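Endo-alpha-mannosidase (Bacteroides thetaiotaomicron, PDB 4ACZ) probably hydrolyses internal alpha-mannosidic bonds in glycans, as an endo-acting mannosidase of glycoside hydrolase family 99. Local coordinates at residues K148-I153 with K187-I192. Numbering follows the deposited sequence.
Sequences KVCFHI and KPLFFI
A water sits between Phe-151 N and Leu-189 O where two parallel strands begin to part: it donates to Leu-189 O at 2.8 Å and weakly accepts from Phe-151 N, the direct gap between those two atoms being 3.9 Å. The strands, 148-153 and 189-192, are neighbours in the eight-stranded barrel of a TIM-type fold, linked as a beta-alpha-beta unit through helix 161-175. Further along they close up, and direct bonds take over: Phe-191 N donates a hydrogen bond to Phe-151 O at 3.2 Å. The same water lies over the centre of one face of the Phe-190 ring. Phe-190, Phe-151 and Ile-153 share the sheet face turned to the surrounding helices, where large apolar side chains pack together; Phe-190 CD2 meets Phe-151 CB at 4.1 Å and Ile-153 CG1 at 4.2 Å. His-152 and Phe-191 face the barrel interior. Cys-150, small enough to sit beside a ring, points toward strand 189-192 and brings SG to the Phe-191 edge, 4.2 Å from CE1, a sulfur-aromatic contact. His-152 adds a polar group to the interior lining: with CG anti to its backbone N (chi1 -169°), the imidazole lays CD2 against Phe-191 CB at 3.5 Å, while NE2 hydrogen-bonds Tyr-246 OH. A glycerol close to His-152 is consistent with a pocket here. Phe-191 O lies in the imidazole plane at its edge, and accepts a hydrogen bond from Ile-153 N at 2.8 Å.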
ATOM      1  N   LYS A 148      -5.312 -13.476   0.119  1.00 14.56           N
ATOM      2  CA  LYS A 148      -5.685 -12.973   1.451  1.00 14.61           C
ATOM      3  C   LYS A 148      -5.703 -11.445   1.452  1.00 14.33           C
ATOM      4  O   LYS A 148      -5.019 -10.812   0.632  1.00 13.79           O
ATOM      5  CB  LYS A 148      -4.709 -13.490   2.534  1.00 15.03           C
ATOM      6  CG  LYS A 148      -4.460 -15.000   2.561  1.00 15.95           C
ATOM      7  CD  LYS A 148      -5.636 -15.746   3.180  1.00 18.23           C
ATOM      8  CE  LYS A 148      -5.423 -17.259   3.158  1.00 18.60           C
ATOM      9  NZ  LYS A 148      -6.733 -17.945   3.273  1.00 19.98           N
ATOM     10  N   VAL A 149      -6.459 -10.872   2.388  1.00 14.00           N
ATOM     11  CA  VAL A 149      -6.697  -9.429   2.463  1.00 13.46           C
ATOM     12  C   VAL A 149      -6.382  -8.924   3.863  1.00 13.64           C
ATOM     13  O   VAL A 149      -6.919  -9.446   4.831  1.00 14.53           O
ATOM     14  CB  VAL A 149      -8.201  -9.079   2.149  1.00 13.36           C
ATOM     15  CG1 VAL A 149      -8.482  -7.577   2.345  1.00 12.61           C
ATOM     16  CG2 VAL A 149      -8.595  -9.534   0.734  1.00 13.33           C
ATOM     17  N   CYS A 150      -5.518  -7.913   3.984  1.00 13.78           N
ATOM     18  CA  CYS A 150      -5.352  -7.213   5.257  1.00 13.33           C
ATOM     19  C   CYS A 150      -5.660  -5.741   5.070  1.00 13.19           C
ATOM     20  O   CYS A 150      -6.006  -5.290   3.967  1.00 13.54           O
ATOM     21  CB  CYS A 150      -3.956  -7.449   5.882  1.00 13.74           C
ATOM     22  SG  CYS A 150      -2.599  -6.758   4.943  1.00 14.75           S
ATOM     23  N   PHE A 151      -5.561  -4.972   6.140  1.00 13.26           N
ATOM     24  CA  PHE A 151      -6.057  -3.600   6.083  1.00 13.51           C
ATOM     25  C   PHE A 151      -4.993  -2.577   6.353  1.00 13.70           C
ATOM     26  O   PHE A 151      -4.134  -2.800   7.210  1.00 13.81           O
ATOM     27  CB  PHE A 151      -7.247  -3.425   7.018  1.00 13.66           C
ATOM     28  CG  PHE A 151      -8.456  -4.158   6.540  1.00 14.11           C
ATOM     29  CD1 PHE A 151      -8.505  -5.545   6.613  1.00 13.65           C
ATOM     30  CD2 PHE A 151      -9.512  -3.472   5.947  1.00 13.81           C
ATOM     31  CE1 PHE A 151      -9.611  -6.247   6.117  1.00 15.00           C
ATOM     32  CE2 PHE A 151     -10.624  -4.166   5.466  1.00 14.72           C
ATOM     33  CZ  PHE A 151     -10.673  -5.550   5.552  1.00 14.48           C
ATOM     34  N   HIS A 152      -5.083  -1.459   5.622  1.00 13.70           N
ATOM     35  CA  HIS A 152      -4.107  -0.345   5.674  1.00 14.07           C
ATOM     36  C   HIS A 152      -4.818   0.904   6.227  1.00 14.87           C
ATOM     37  O   HIS A 152      -5.498   1.622   5.478  1.00 14.97           O
ATOM     38  CB  HIS A 152      -3.576  -0.092   4.252  1.00 13.52           C
ATOM     39  CG  HIS A 152      -2.385   0.824   4.174  1.00 13.47           C
ATOM     40  ND1 HIS A 152      -1.972   1.402   2.991  1.00 13.40           N
ATOM     41  CD2 HIS A 152      -1.515   1.247   5.124  1.00 13.38           C
ATOM     42  CE1 HIS A 152      -0.893   2.139   3.217  1.00 13.53           C
ATOM     43  NE2 HIS A 152      -0.601   2.067   4.505  1.00 13.51           N
ATOM     44  N   ILE A 153      -4.689   1.132   7.539  1.00 15.71           N
ATOM     45  CA  ILE A 153      -5.432   2.196   8.239  1.00 16.11           C
ATOM     46  C   ILE A 153      -4.880   3.577   7.907  1.00 16.51           C
ATOM     47  O   ILE A 153      -3.800   3.966   8.386  1.00 15.99           O
ATOM     48  CB  ILE A 153      -5.423   2.005   9.791  1.00 16.99           C
ATOM     49  CG1 ILE A 153      -5.868   0.591  10.184  1.00 17.76           C
ATOM     50  CG2 ILE A 153      -6.299   3.090  10.477  1.00 16.26           C
ATOM     51  CD1 ILE A 153      -7.398   0.325   9.972  1.00 19.65           C
ATOM     52  N   LYS A 187      -2.387 -14.254  13.741  1.00 17.30           N
ATOM     53  CA  LYS A 187      -2.932 -12.932  14.108  1.00 17.10           C
ATOM     54  C   LYS A 187      -3.172 -12.054  12.886  1.00 16.66           C
ATOM     55  O   LYS A 187      -2.394 -12.100  11.911  1.00 16.75           O
ATOM     56  CB  LYS A 187      -1.982 -12.197  15.084  1.00 17.77           C
ATOM     57  CG  LYS A 187      -2.101 -12.697  16.535  1.00 19.11           C
ATOM     58  CD  LYS A 187      -1.192 -11.949  17.517  1.00 19.83           C
ATOM     59  CE  LYS A 187       0.251 -12.401  17.386  1.00 20.14           C
ATOM     60  NZ  LYS A 187       1.067 -11.973  18.548  1.00 19.54           N
ATOM     61  N   PRO A 188      -4.245 -11.244  12.919  1.00 16.39           N
ATOM     62  CA  PRO A 188      -4.416 -10.285  11.829  1.00 15.96           C
ATOM     63  C   PRO A 188      -3.274  -9.284  11.793  1.00 15.80           C
ATOM     64  O   PRO A 188      -2.639  -9.022  12.826  1.00 14.94           O
ATOM     65  CB  PRO A 188      -5.712  -9.554  12.177  1.00 16.10           C
ATOM     66  CG  PRO A 188      -5.937  -9.817  13.603  1.00 16.73           C
ATOM     67  CD  PRO A 188      -5.325 -11.146  13.916  1.00 15.95           C
ATOM     68  N   LEU A 189      -3.030  -8.723  10.614  1.00 15.14           N
ATOM     69  CA  LEU A 189      -1.976  -7.719  10.448  1.00 15.50           C
ATOM     70  C   LEU A 189      -2.532  -6.365   9.970  1.00 14.89           C
ATOM     71  O   LEU A 189      -3.339  -6.292   9.031  1.00 14.86           O
ATOM     72  CB  LEU A 189      -0.888  -8.235   9.522  1.00 16.17           C
ATOM     73  CG  LEU A 189       0.313  -7.300   9.542  1.00 17.35           C
ATOM     74  CD1 LEU A 189       1.580  -8.054   9.774  1.00 18.13           C
ATOM     75  CD2 LEU A 189       0.352  -6.514   8.272  1.00 18.04           C
ATOM     76  N   PHE A 190      -2.143  -5.300  10.656  1.00 13.96           N
ATOM     77  CA  PHE A 190      -2.591  -3.966  10.260  1.00 14.10           C
ATOM     78  C   PHE A 190      -1.418  -3.054   9.973  1.00 13.86           C
ATOM     79  O   PHE A 190      -0.486  -2.984  10.763  1.00 14.03           O
ATOM     80  CB  PHE A 190      -3.449  -3.347  11.359  1.00 14.02           C
ATOM     81  CG  PHE A 190      -4.771  -4.032  11.551  1.00 14.57           C
ATOM     82  CD1 PHE A 190      -4.892  -5.102  12.436  1.00 14.96           C
ATOM     83  CD2 PHE A 190      -5.898  -3.584  10.870  1.00 14.66           C
ATOM     84  CE1 PHE A 190      -6.146  -5.732  12.637  1.00 15.62           C
ATOM     85  CE2 PHE A 190      -7.145  -4.186  11.046  1.00 15.18           C
ATOM     86  CZ  PHE A 190      -7.278  -5.266  11.936  1.00 15.61           C
ATOM     87  N   PHE A 191      -1.472  -2.345   8.853  1.00 14.16           N
ATOM     88  CA  PHE A 191      -0.527  -1.259   8.594  1.00 14.35           C
ATOM     89  C   PHE A 191      -1.178   0.044   9.021  1.00 14.94           C
ATOM     90  O   PHE A 191      -2.395   0.237   8.867  1.00 14.26           O
ATOM     91  CB  PHE A 191      -0.132  -1.207   7.121  1.00 13.26           C
ATOM     92  CG  PHE A 191       0.737  -2.354   6.677  1.00 13.38           C
ATOM     93  CD1 PHE A 191       0.159  -3.535   6.195  1.00 13.93           C
ATOM     94  CD2 PHE A 191       2.131  -2.239   6.697  1.00 12.97           C
ATOM     95  CE1 PHE A 191       0.965  -4.609   5.739  1.00 13.93           C
ATOM     96  CE2 PHE A 191       2.959  -3.289   6.272  1.00 13.28           C
ATOM     97  CZ  PHE A 191       2.368  -4.497   5.789  1.00 13.99           C
ATOM     98  N   ILE A 192      -0.375   0.940   9.583  1.00 15.33           N
ATOM     99  CA  ILE A 192      -0.912   2.219   9.998  1.00 16.01           C
ATOM    100  C   ILE A 192      -0.133   3.364   9.342  1.00 17.25           C
ATOM    101  O   ILE A 192       1.004   3.693   9.752  1.00 16.15           O
ATOM    102  CB  ILE A 192      -0.933   2.398  11.551  1.00 16.15           C
ATOM    103  CG1 ILE A 192      -1.540   1.163  12.255  1.00 16.50           C
ATOM    104  CG2 ILE A 192      -1.671   3.695  11.890  1.00 16.57           C
ATOM    105  CD1 ILE A 192      -1.521   1.232  13.785  1.00 16.65           C
TER
HETATM  106  O   HOH W   1      -6.082  -6.474   8.913  1.00 15.08           O